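Local coordinates for nonsense-mediated mRNA decay protein 2 (Saccharomyces cerevisiae, PDB 4LUN) that takes part in the nonsense-mediated decay of mRNAs carrying premature stop codons, and is represented here by its N-terminal MIF4G domain of helical repeats, at residues Ser110-Glu121 and Asp161-Leu172. Residues are numbered along the deposited sequence; the frame is centred on the assembly and turned at random.
Sequences SPLLGAFLQAFE and DIESKDAIPNFL
Glu-121, in the loop following helix 106-116, and Phe-171, in the 3-10 segment 170-172, run past one another in opposing directions. The glutamate CB lies 4.1 Å from CD2 of Phe-171; the chain then leaves with CG anti to the backbone N (chi1 -179°) and bends at chi2, which puts CD 3.8 Å from both N and CD2 of Phe-171 and OE1 3.0 Å from that N. The N-H meets the syn lone pair of OE1, while OE2 lies 3.8 Å from CB of Phe-171. The same OE1 sits at the edge of the Phe-171 ring, the carboxylate plane turned 72° from it. Replacing the glutamate with an alanine removes this acceptor, which would probably leave the Phe-171 N-H without its mate. Between the ends, Pro-169 sets its CG 3.6 Å from CB of Leu-117, whose CD1 meets Leu-172 and Ile-162. At the other end Ser-110 OG accepts from Glu-163 N (2.9 Å, 167°) and donates to Asp-166 OD2 at 2.6 Å, on the anti side of that carboxylate. In this HEAT-repeat MIF4G domain, a largely irregular inter-helix connection is thus held to a helical segment by side chains that take its backbone N-H groups, around an apolar middle.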
# COMPACT_ATOMS: atom_id res chain seq x y z
N SER A 110 2.36 -17.38 -6.63
CA SER A 110 0.91 -17.35 -6.84
C SER A 110 0.09 -17.42 -5.54
O SER A 110 -0.70 -16.50 -5.26
CB SER A 110 0.45 -18.40 -7.87
OG SER A 110 -0.97 -18.54 -7.86
N PRO A 111 0.29 -18.47 -4.71
CA PRO A 111 -0.49 -18.47 -3.47
C PRO A 111 -0.10 -17.35 -2.50
O PRO A 111 -0.96 -16.87 -1.75
CB PRO A 111 -0.19 -19.85 -2.86
CG PRO A 111 1.09 -20.29 -3.49
CD PRO A 111 1.11 -19.68 -4.86
N LEU A 112 1.16 -16.92 -2.51
CA LEU A 112 1.59 -15.81 -1.68
C LEU A 112 0.85 -14.54 -2.09
O LEU A 112 0.31 -13.82 -1.24
CB LEU A 112 3.10 -15.58 -1.78
CG LEU A 112 3.59 -14.27 -1.13
CD1 LEU A 112 3.36 -14.27 0.37
CD2 LEU A 112 5.05 -13.98 -1.43
N LEU A 113 0.82 -14.26 -3.39
CA LEU A 113 0.17 -13.04 -3.86
C LEU A 113 -1.31 -13.04 -3.52
O LEU A 113 -1.86 -12.03 -3.08
CB LEU A 113 0.37 -12.88 -5.36
CG LEU A 113 -0.41 -11.74 -6.02
CD1 LEU A 113 -0.02 -10.41 -5.40
CD2 LEU A 113 -0.16 -11.71 -7.52
N GLY A 114 -1.97 -14.18 -3.75
CA GLY A 114 -3.39 -14.28 -3.49
C GLY A 114 -3.73 -14.03 -2.03
O GLY A 114 -4.72 -13.37 -1.72
N ALA A 115 -2.90 -14.57 -1.13
CA ALA A 115 -3.12 -14.38 0.30
C ALA A 115 -2.76 -12.97 0.71
O ALA A 115 -3.45 -12.36 1.55
CB ALA A 115 -2.30 -15.39 1.09
N PHE A 116 -1.68 -12.44 0.15
CA PHE A 116 -1.26 -11.08 0.51
C PHE A 116 -2.31 -10.03 0.12
O PHE A 116 -2.52 -9.06 0.86
CB PHE A 116 0.11 -10.74 -0.11
CG PHE A 116 0.70 -9.46 0.42
CD1 PHE A 116 1.50 -9.46 1.55
CD2 PHE A 116 0.43 -8.25 -0.21
CE1 PHE A 116 2.02 -8.26 2.05
CE2 PHE A 116 0.96 -7.07 0.27
CZ PHE A 116 1.76 -7.07 1.41
N LEU A 117 -2.98 -10.23 -1.00
CA LEU A 117 -3.97 -9.26 -1.49
C LEU A 117 -5.18 -9.13 -0.57
O LEU A 117 -5.92 -8.14 -0.64
CB LEU A 117 -4.42 -9.63 -2.91
CG LEU A 117 -3.40 -9.38 -4.02
CD1 LEU A 117 -3.82 -10.08 -5.33
CD2 LEU A 117 -3.26 -7.86 -4.25
N GLN A 118 -5.38 -10.13 0.29
CA GLN A 118 -6.48 -10.08 1.25
C GLN A 118 -6.31 -8.89 2.19
O GLN A 118 -7.28 -8.38 2.76
CB GLN A 118 -6.56 -11.38 2.04
CG GLN A 118 -7.72 -11.47 3.03
CD GLN A 118 -9.08 -11.31 2.37
OE1 GLN A 118 -9.33 -11.84 1.29
NE2 GLN A 118 -9.98 -10.59 3.04
N ALA A 119 -5.07 -8.40 2.31
CA ALA A 119 -4.78 -7.26 3.19
C ALA A 119 -5.45 -5.96 2.73
O ALA A 119 -5.57 -4.99 3.49
CB ALA A 119 -3.28 -7.05 3.29
N PHE A 120 -5.90 -5.96 1.47
CA PHE A 120 -6.47 -4.78 0.86
C PHE A 120 -7.99 -4.81 0.78
O PHE A 120 -8.61 -3.84 0.36
CB PHE A 120 -5.85 -4.57 -0.53
CG PHE A 120 -4.37 -4.39 -0.50
CD1 PHE A 120 -3.81 -3.42 0.33
CD2 PHE A 120 -3.53 -5.19 -1.24
CE1 PHE A 120 -2.44 -3.24 0.40
CE2 PHE A 120 -2.15 -5.04 -1.18
CZ PHE A 120 -1.61 -4.05 -0.36
N GLU A 121 -8.60 -5.92 1.19
CA GLU A 121 -10.06 -5.96 1.22
C GLU A 121 -10.54 -5.00 2.32
O GLU A 121 -10.06 -5.07 3.46
CB GLU A 121 -10.54 -7.39 1.50
CG GLU A 121 -12.07 -7.57 1.54
CD GLU A 121 -12.72 -7.66 0.16
OE1 GLU A 121 -12.17 -8.38 -0.70
OE2 GLU A 121 -13.78 -7.04 -0.06
N ASP A 161 -1.32 -13.96 -12.99
CA ASP A 161 -0.29 -14.89 -12.53
C ASP A 161 -0.81 -15.85 -11.47
O ASP A 161 -0.15 -16.83 -11.13
CB ASP A 161 0.89 -14.13 -11.91
CG ASP A 161 1.76 -13.43 -12.93
OD1 ASP A 161 2.40 -12.43 -12.56
OD2 ASP A 161 1.81 -13.87 -14.10
N ILE A 162 -1.99 -15.55 -10.93
CA ILE A 162 -2.53 -16.38 -9.86
C ILE A 162 -3.26 -17.58 -10.47
O ILE A 162 -4.01 -17.43 -11.43
CB ILE A 162 -3.47 -15.58 -8.94
CG1 ILE A 162 -2.74 -14.33 -8.43
CG2 ILE A 162 -3.93 -16.43 -7.77
CD1 ILE A 162 -3.55 -13.46 -7.49
N GLU A 163 -3.00 -18.77 -9.93
CA GLU A 163 -3.69 -19.96 -10.38
C GLU A 163 -5.15 -19.90 -9.97
O GLU A 163 -5.49 -19.32 -8.93
CB GLU A 163 -3.07 -21.22 -9.78
CG GLU A 163 -2.17 -21.98 -10.72
CD GLU A 163 -0.75 -21.45 -10.70
OE1 GLU A 163 0.05 -21.95 -9.89
OE2 GLU A 163 -0.44 -20.54 -11.50
N SER A 164 -6.02 -20.50 -10.77
CA SER A 164 -7.43 -20.61 -10.44
C SER A 164 -7.59 -21.28 -9.08
O SER A 164 -8.50 -20.96 -8.31
CB SER A 164 -8.17 -21.42 -11.51
OG SER A 164 -7.38 -21.57 -12.68
N LYS A 165 -6.68 -22.21 -8.80
CA LYS A 165 -6.65 -22.95 -7.54
C LYS A 165 -6.47 -22.01 -6.34
O LYS A 165 -7.00 -22.26 -5.26
CB LYS A 165 -5.52 -23.98 -7.58
CG LYS A 165 -5.44 -24.93 -6.39
CD LYS A 165 -6.01 -26.31 -6.73
CE LYS A 165 -5.71 -27.34 -5.63
NZ LYS A 165 -4.43 -28.07 -5.84
N ASP A 166 -5.72 -20.94 -6.55
CA ASP A 166 -5.39 -20.02 -5.47
C ASP A 166 -6.42 -18.90 -5.33
O ASP A 166 -6.71 -18.18 -6.29
CB ASP A 166 -3.99 -19.44 -5.67
CG ASP A 166 -2.91 -20.51 -5.62
OD1 ASP A 166 -3.00 -21.40 -4.75
OD2 ASP A 166 -1.99 -20.46 -6.46
N ALA A 167 -6.96 -18.76 -4.13
CA ALA A 167 -8.04 -17.81 -3.88
C ALA A 167 -7.56 -16.37 -3.92
O ALA A 167 -6.44 -16.06 -3.51
CB ALA A 167 -8.71 -18.11 -2.54
N ILE A 168 -8.43 -15.50 -4.41
CA ILE A 168 -8.16 -14.07 -4.42
C ILE A 168 -9.29 -13.37 -3.67
O ILE A 168 -10.39 -13.93 -3.55
CB ILE A 168 -8.03 -13.54 -5.86
CG1 ILE A 168 -9.31 -13.81 -6.65
CG2 ILE A 168 -6.86 -14.19 -6.56
CD1 ILE A 168 -9.55 -12.77 -7.72
N PRO A 169 -9.03 -12.16 -3.15
CA PRO A 169 -10.05 -11.48 -2.33
C PRO A 169 -11.31 -11.16 -3.12
O PRO A 169 -11.26 -11.01 -4.35
CB PRO A 169 -9.37 -10.15 -1.95
CG PRO A 169 -7.92 -10.37 -2.19
CD PRO A 169 -7.79 -11.38 -3.26
N ASN A 170 -12.43 -11.04 -2.42
CA ASN A 170 -13.70 -10.73 -3.06
C ASN A 170 -13.66 -9.52 -3.98
O ASN A 170 -14.25 -9.54 -5.06
CB ASN A 170 -14.81 -10.52 -2.01
CG ASN A 170 -15.22 -11.81 -1.33
OD1 ASN A 170 -14.46 -12.78 -1.28
ND2 ASN A 170 -16.43 -11.83 -0.79
N PHE A 171 -12.97 -8.47 -3.57
CA PHE A 171 -13.01 -7.22 -4.33
C PHE A 171 -12.29 -7.30 -5.67
O PHE A 171 -12.44 -6.43 -6.51
CB PHE A 171 -12.50 -6.03 -3.49
CG PHE A 171 -10.99 -5.87 -3.46
CD1 PHE A 171 -10.37 -4.97 -4.32
CD2 PHE A 171 -10.22 -6.56 -2.54
CE1 PHE A 171 -9.00 -4.80 -4.28
CE2 PHE A 171 -8.85 -6.39 -2.50
CZ PHE A 171 -8.24 -5.51 -3.37
N LEU A 172 -11.52 -8.36 -5.86
CA LEU A 172 -10.76 -8.53 -7.10
C LEU A 172 -11.35 -9.65 -7.96
O LEU A 172 -10.77 -10.00 -8.98
CB LEU A 172 -9.30 -8.86 -6.80
CG LEU A 172 -8.51 -7.74 -6.11
CD1 LEU A 172 -7.20 -8.27 -5.60
CD2 LEU A 172 -8.27 -6.61 -7.11
O HOH W 1 -12.14 -11.37 0.51